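Local coordinates for protein 16S rRNA methyltransferase (Streptomyces sp. DSM 40477, PDB 3MQ2) that methylates the N1 position of adenine 1408 in 16S rRNA, using S-adenosyl-L-methionine, and so confers resistance to aminoglycosides such as kanamycin and apramycin, at residues A[89-94]-A[108-113]; A[114-119]-A[153-158]. One frame throughout, in Å; residues are numbered along the deposited sequence.

Contact 1 of 2, residues A[89-94]-A[108-113]; sequences TAERLP and WGSLLR. With SAH (S-adenosyl-L-homocysteine), chain C.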
loop_
_atom_site.group_PDB
_atom_site.type_symbol
_atom_site.label_atom_id
_atom_site.label_comp_id
_atom_site.label_asym_id
_atom_site.label_seq_id
_atom_site.Cartn_x
_atom_site.Cartn_y
_atom_site.Cartn_z
ATOM N N THR A 89 -2.281 3.441 11.292
ATOM C CA THR A 89 -3.433 3.437 10.396
ATOM C C THR A 89 -3.262 4.461 9.290
ATOM O O THR A 89 -2.486 5.409 9.411
ATOM C CB THR A 89 -4.716 3.809 11.146
ATOM O OG1 THR A 89 -4.641 5.176 11.564
ATOM C CG2 THR A 89 -4.887 2.912 12.368
ATOM N N ALA A 90 -4.034 4.298 8.221
ATOM C CA ALA A 90 -4.024 5.281 7.152
ATOM C C ALA A 90 -4.606 6.625 7.596
ATOM O O ALA A 90 -4.280 7.668 7.018
ATOM C CB ALA A 90 -4.758 4.749 5.919
ATOM N N GLU A 91 -5.457 6.606 8.622
ATOM C CA GLU A 91 -6.009 7.840 9.175
ATOM C C GLU A 91 -4.960 8.638 9.941
ATOM O O GLU A 91 -5.026 9.867 10.010
ATOM C CB GLU A 91 -7.177 7.525 10.116
ATOM C CG GLU A 91 -8.461 7.090 9.413
ATOM C CD GLU A 91 -8.540 5.606 9.143
ATOM O OE1 GLU A 91 -7.527 4.891 9.321
ATOM O OE2 GLU A 91 -9.634 5.154 8.743
ATOM N N ARG A 92 -4.010 7.930 10.546
ATOM C CA ARG A 92 -2.968 8.564 11.350
ATOM C C ARG A 92 -1.597 8.067 10.935
ATOM O O ARG A 92 -0.930 7.341 11.664
ATOM C CB ARG A 92 -3.181 8.288 12.834
ATOM C CG ARG A 92 -4.394 8.976 13.428
ATOM C CD ARG A 92 -4.431 8.706 14.918
ATOM N NE ARG A 92 -5.478 9.459 15.589
ATOM C CZ ARG A 92 -5.607 9.507 16.908
ATOM N NH1 ARG A 92 -4.763 8.827 17.673
ATOM N NH2 ARG A 92 -6.585 10.210 17.451
ATOM N N LEU A 93 -1.182 8.468 9.743
ATOM C CA LEU A 93 0.073 7.991 9.191
ATOM C C LEU A 93 1.263 8.462 10.022
ATOM O O LEU A 93 1.217 9.512 10.661
ATOM C CB LEU A 93 0.211 8.474 7.744
ATOM C CG LEU A 93 -0.766 7.776 6.800
ATOM C CD1 LEU A 93 -0.887 8.537 5.493
ATOM C CD2 LEU A 93 -0.325 6.347 6.545
ATOM N N PRO A 94 2.354 7.692 9.991
ATOM C CA PRO A 94 3.601 8.114 10.633
ATOM C C PRO A 94 4.117 9.388 9.968
ATOM O O PRO A 94 3.707 9.717 8.849
ATOM C CB PRO A 94 4.561 6.946 10.345
ATOM C CG PRO A 94 3.695 5.811 9.918
ATOM C CD PRO A 94 2.506 6.423 9.263
ATOM N N TRP A 108 -9.391 -3.076 2.271
ATOM C CA TRP A 108 -10.774 -3.184 2.713
ATOM C C TRP A 108 -10.966 -2.266 3.914
ATOM O O TRP A 108 -10.011 -1.624 4.364
ATOM C CB TRP A 108 -11.176 -4.640 3.022
ATOM C CG TRP A 108 -10.394 -5.358 4.101
ATOM C CD1 TRP A 108 -9.254 -6.100 3.941
ATOM C CD2 TRP A 108 -10.730 -5.433 5.492
ATOM N NE1 TRP A 108 -8.857 -6.622 5.159
ATOM C CE2 TRP A 108 -9.744 -6.219 6.122
ATOM C CE3 TRP A 108 -11.774 -4.913 6.266
ATOM C CZ2 TRP A 108 -9.766 -6.495 7.494
ATOM C CZ3 TRP A 108 -11.791 -5.180 7.635
ATOM C CH2 TRP A 108 -10.796 -5.972 8.229
ATOM N N GLY A 109 -12.193 -2.184 4.415
ATOM C CA GLY A 109 -12.461 -1.327 5.558
ATOM C C GLY A 109 -12.308 0.137 5.200
ATOM O O GLY A 109 -12.578 0.538 4.072
ATOM N N SER A 110 -11.856 0.938 6.158
ATOM C CA SER A 110 -11.834 2.383 5.962
ATOM C C SER A 110 -10.805 2.797 4.916
ATOM O O SER A 110 -10.966 3.828 4.273
ATOM C CB SER A 110 -11.562 3.104 7.291
ATOM O OG SER A 110 -10.253 2.830 7.764
ATOM N N LEU A 111 -9.764 1.990 4.739
ATOM C CA LEU A 111 -8.762 2.278 3.713
ATOM C C LEU A 111 -9.384 2.155 2.319
ATOM O O LEU A 111 -9.071 2.929 1.416
ATOM C CB LEU A 111 -7.553 1.349 3.851
ATOM C CG LEU A 111 -6.402 1.550 2.855
ATOM C CD1 LEU A 111 -5.942 2.991 2.848
ATOM C CD2 LEU A 111 -5.240 0.612 3.186
ATOM N N LEU A 112 -10.271 1.181 2.150
ATOM C CA LEU A 112 -10.938 1.022 0.859
ATOM C C LEU A 112 -11.892 2.191 0.656
ATOM O O LEU A 112 -11.927 2.804 -0.406
ATOM C CB LEU A 112 -11.683 -0.322 0.797
ATOM C CG LEU A 112 -12.656 -0.510 -0.380
ATOM C CD1 LEU A 112 -11.947 -0.286 -1.709
ATOM C CD2 LEU A 112 -13.285 -1.894 -0.320
ATOM N N ARG A 113 -12.670 2.514 1.683
ATOM C CA ARG A 113 -13.573 3.644 1.565
ATOM C C ARG A 113 -12.771 4.880 1.163
ATOM O O ARG A 113 -13.188 5.667 0.303
ATOM C CB ARG A 113 -14.317 3.866 2.884
ATOM C CG ARG A 113 -15.419 4.904 2.793
ATOM C CD ARG A 113 -16.244 4.962 4.075
ATOM N NE ARG A 113 -15.533 5.622 5.168
ATOM C CZ ARG A 113 -14.974 4.983 6.191
ATOM N NH1 ARG A 113 -15.040 3.659 6.267
ATOM N NH2 ARG A 113 -14.349 5.666 7.141
HETATM N N SAH C . -1.989 -5.353 1.162
HETATM C CA SAH C . -1.954 -6.599 1.909
HETATM C CB SAH C . -3.126 -6.691 2.884
HETATM C CG SAH C . -4.469 -6.274 2.295
HETATM S SD SAH C . -5.844 -6.759 3.367
HETATM C C SAH C . -1.983 -7.763 0.938
HETATM O O SAH C . -1.851 -8.922 1.333
HETATM O OXT SAH C . -2.147 -7.551 -0.263
HETATM C "C5'" SAH C . -6.076 -5.003 3.744
HETATM C "C4'" SAH C . -5.212 -4.556 4.918
HETATM O "O4'" SAH C . -5.422 -3.177 5.142
HETATM C "C3'" SAH C . -5.566 -5.261 6.229
HETATM O "O3'" SAH C . -4.394 -5.788 6.799
HETATM C "C2'" SAH C . -6.094 -4.189 7.157
HETATM O "O2'" SAH C . -5.619 -4.374 8.478
HETATM C "C1'" SAH C . -5.514 -2.936 6.534
HETATM N N9 SAH C . -6.312 -1.723 6.755
HETATM C C8 SAH C . -7.648 -1.513 6.534
HETATM N N7 SAH C . -7.931 -0.223 6.870
HETATM C C5 SAH C . -6.782 0.369 7.289
HETATM C C6 SAH C . -6.484 1.647 7.740
HETATM N N6 SAH C . -7.431 2.578 7.823
HETATM N N1 SAH C . -5.188 1.943 8.094
HETATM C C2 SAH C . -4.193 0.992 8.008
HETATM N N3 SAH C . -4.488 -0.279 7.570
HETATM C C4 SAH C . -5.762 -0.566 7.213
#

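Contact 2 of 2, residues A[114-119]-A[153-158]; sequences GVLGSS and GEHPEP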
loop_
_atom_site.group_PDB
_atom_site.type_symbol
_atom_site.label_atom_id
_atom_site.label_comp_id
_atom_site.label_asym_id
_atom_site.label_seq_id
_atom_site.Cartn_x
_atom_site.Cartn_y
_atom_site.Cartn_z
ATOM N N GLY A 114 -11.594 5.024 1.765
ATOM C CA GLY A 114 -10.726 6.157 1.495
ATOM C C GLY A 114 -10.259 6.243 0.051
ATOM O O GLY A 114 -10.272 7.325 -0.552
ATOM N N VAL A 115 -9.841 5.113 -0.517
ATOM C CA VAL A 115 -9.326 5.136 -1.885
ATOM C C VAL A 115 -10.407 5.201 -2.958
ATOM O O VAL A 115 -10.090 5.316 -4.140
ATOM C CB VAL A 115 -8.307 4.011 -2.181
ATOM C CG1 VAL A 115 -7.104 4.154 -1.259
ATOM C CG2 VAL A 115 -8.948 2.630 -2.071
ATOM N N LEU A 116 -11.675 5.158 -2.550
ATOM C CA LEU A 116 -12.771 5.447 -3.479
ATOM C C LEU A 116 -13.012 6.952 -3.577
ATOM O O LEU A 116 -13.655 7.432 -4.514
ATOM C CB LEU A 116 -14.056 4.716 -3.079
ATOM C CG LEU A 116 -13.933 3.191 -3.181
ATOM C CD1 LEU A 116 -15.211 2.491 -2.738
ATOM C CD2 LEU A 116 -13.544 2.774 -4.587
ATOM N N GLY A 117 -12.495 7.685 -2.601
ATOM C CA GLY A 117 -12.444 9.134 -2.676
ATOM C C GLY A 117 -13.757 9.892 -2.624
ATOM O O GLY A 117 -13.836 11.007 -3.146
ATOM N N SER A 118 -14.781 9.317 -1.997
ATOM C CA SER A 118 -16.039 10.043 -1.823
ATOM C C SER A 118 -15.772 11.259 -0.946
ATOM O O SER A 118 -16.365 12.324 -1.128
ATOM C CB SER A 118 -17.123 9.147 -1.222
ATOM O OG SER A 118 -16.677 8.521 -0.031
ATOM N N SER A 119 -14.864 11.079 0.007
ATOM C CA SER A 119 -14.265 12.180 0.743
ATOM C C SER A 119 -12.777 12.157 0.415
ATOM O O SER A 119 -12.194 11.082 0.258
ATOM C CB SER A 119 -14.478 11.993 2.244
ATOM O OG SER A 119 -13.684 12.896 2.989
ATOM N N GLY A 153 -20.459 1.130 0.118
ATOM C CA GLY A 153 -21.754 1.783 0.034
ATOM C C GLY A 153 -22.467 1.484 -1.266
ATOM O O GLY A 153 -22.592 0.322 -1.656
ATOM N N GLU A 154 -22.945 2.529 -1.939
ATOM C CA GLU A 154 -23.652 2.356 -3.208
ATOM C C GLU A 154 -22.747 2.536 -4.426
ATOM O O GLU A 154 -23.233 2.637 -5.554
ATOM C CB GLU A 154 -24.840 3.318 -3.307
ATOM C CG GLU A 154 -25.963 3.040 -2.322
ATOM C CD GLU A 154 -27.179 3.915 -2.571
ATOM O OE1 GLU A 154 -28.188 3.757 -1.853
ATOM O OE2 GLU A 154 -27.122 4.762 -3.487
ATOM N N HIS A 155 -21.434 2.577 -4.208
ATOM C CA HIS A 155 -20.503 2.686 -5.326
ATOM C C HIS A 155 -20.641 1.458 -6.214
ATOM O O HIS A 155 -20.581 0.330 -5.726
ATOM C CB HIS A 155 -19.059 2.766 -4.835
ATOM C CG HIS A 155 -18.677 4.090 -4.260
ATOM N ND1 HIS A 155 -18.707 4.347 -2.906
ATOM C CD2 HIS A 155 -18.228 5.223 -4.849
ATOM C CE1 HIS A 155 -18.308 5.587 -2.687
ATOM N NE2 HIS A 155 -18.009 6.141 -3.849
ATOM N N PRO A 156 -20.838 1.665 -7.523
ATOM C CA PRO A 156 -20.849 0.524 -8.445
ATOM C C PRO A 156 -19.441 -0.044 -8.570
ATOM O O PRO A 156 -18.491 0.670 -8.268
ATOM C CB PRO A 156 -21.286 1.155 -9.769
ATOM C CG PRO A 156 -20.826 2.573 -9.670
ATOM C CD PRO A 156 -20.999 2.952 -8.222
ATOM N N GLU A 157 -19.303 -1.299 -8.992
ATOM C CA GLU A 157 -17.972 -1.867 -9.195
ATOM C C GLU A 157 -17.250 -1.082 -10.286
ATOM O O GLU A 157 -17.780 -0.913 -11.381
ATOM C CB GLU A 157 -18.047 -3.342 -9.593
ATOM C CG GLU A 157 -16.657 -3.965 -9.817
ATOM C CD GLU A 157 -16.701 -5.427 -10.214
ATOM O OE1 GLU A 157 -17.514 -6.186 -9.635
ATOM O OE2 GLU A 157 -15.913 -5.818 -11.109
ATOM N N PRO A 158 -16.039 -0.591 -9.990
ATOM C CA PRO A 158 -15.347 0.214 -11.004
ATOM C C PRO A 158 -14.755 -0.618 -12.131
ATOM O O PRO A 158 -14.342 -1.760 -11.949
ATOM C CB PRO A 158 -14.223 0.884 -10.212
ATOM C CG PRO A 158 -13.952 -0.068 -9.087
ATOM C CD PRO A 158 -15.298 -0.644 -8.720
#

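Contact 1 of 2, residues A[89-94]-A[108-113]
Ser-110 and Glu-91 meet at the adenine end of the cofactor pocket of this Rossmann-like methyltransferase, where the loop after strand 83-87 faces the first turn of helix 109-116. The hydroxyl of Ser-110 donates a hydrogen bond to Glu-91, OG to OE2 at 2.6 Å, on the syn lone pair of the carboxylate. With its hydrogen directed there, OG can accept from the adenine amino group, SAH N6 to Ser-110 OG at 2.8 Å, while the same N6 also donates to Glu-91 OE1. Glutamate suits this place because its two oxygens serve serine and amino group at once; the bend at chi2 (87°) folds the carboxylate back toward them.

The tight, apolar part lies deeper: the methyl of Ala-90 rests on Leu-111, CB to CD1 at 3.7 Å, with Val-34 and Met-122 closing round both. A residue as small as alanine suits a place where the backbone comes this close to the base. The outer side is looser: Glu-91 is exposed, and the guanidinium of Arg-113 stays 5.0 Å from its carboxylate, NH2 to OE2, without a salt bridge. On the buried side the base is read by main chain, Ala-90 N donating to SAH N1 at 2.6 Å and 163°.

Contact 2 of 2, residues A[114-119]-A[153-158]
The C-terminal end of helix 109-116, in the Rossmann-like methyltransferase fold, packs against the long loop that runs from strand 134-141 to helix 160-173, and a CH-pi contact joins them. Leu-116 lays its CD1 methyl over one face of the His-155 imidazole, 4.2 Å from the ring centroid and 22° off the normal. The methyl is displaced toward the rim, with ND1 its nearest ring atom at 4.0 Å from CD1. A branched apolar side chain suits the spot, since it offers a methyl to the flat ring while the rest of the residue stays buried. Its CG stands anti to the carbonyl carbon (chi1 -65°), which directs the branch across to the loop.

Just beyond, Gly-117 leaves the helix with positive phi, a conformation glycine takes readily, and the chain turns to bring Ser-118 to the ring's edge.

Histidine offers more than a flat surface. Its ND1 is hydrogen-bonded to Val-152 O and its NE2 to Arg-170 NH1, so both ring nitrogens are held and the ring's rotation is fixed. Arg-170 NH1 also bonds Leu-116 O, tying the helix end and the loop to helix 160-173, while Trp-166 meets the same imidazole. At the outer edge the contact is through carbon: Ser-118 CB, lying near the imidazole plane, approaches His-155 CE1 to 4.0 Å.

Overall arrangement
Helix 109-116 links the two contacts: its first turn belongs to contact 1, where it meets the adenine, and its last residues to contact 2, where they meet the 153-158 loop; the two centres lie about 14 Å apart. They follow in series along the chain, and residues 108-113 run directly into 114-119. Contact 1 belongs to the S-adenosyl-L-homocysteine pocket itself, and Leu-111 there also has its side chain about 4 Å from Gly-35, another cofactor-binding residue. Contact 2 is plain packing farther out, about 17 Å from the chain centre against 10 Å for contact 1; the side chain of Leu-116 is about 12 Å from the bound S-adenosyl-L-homocysteine.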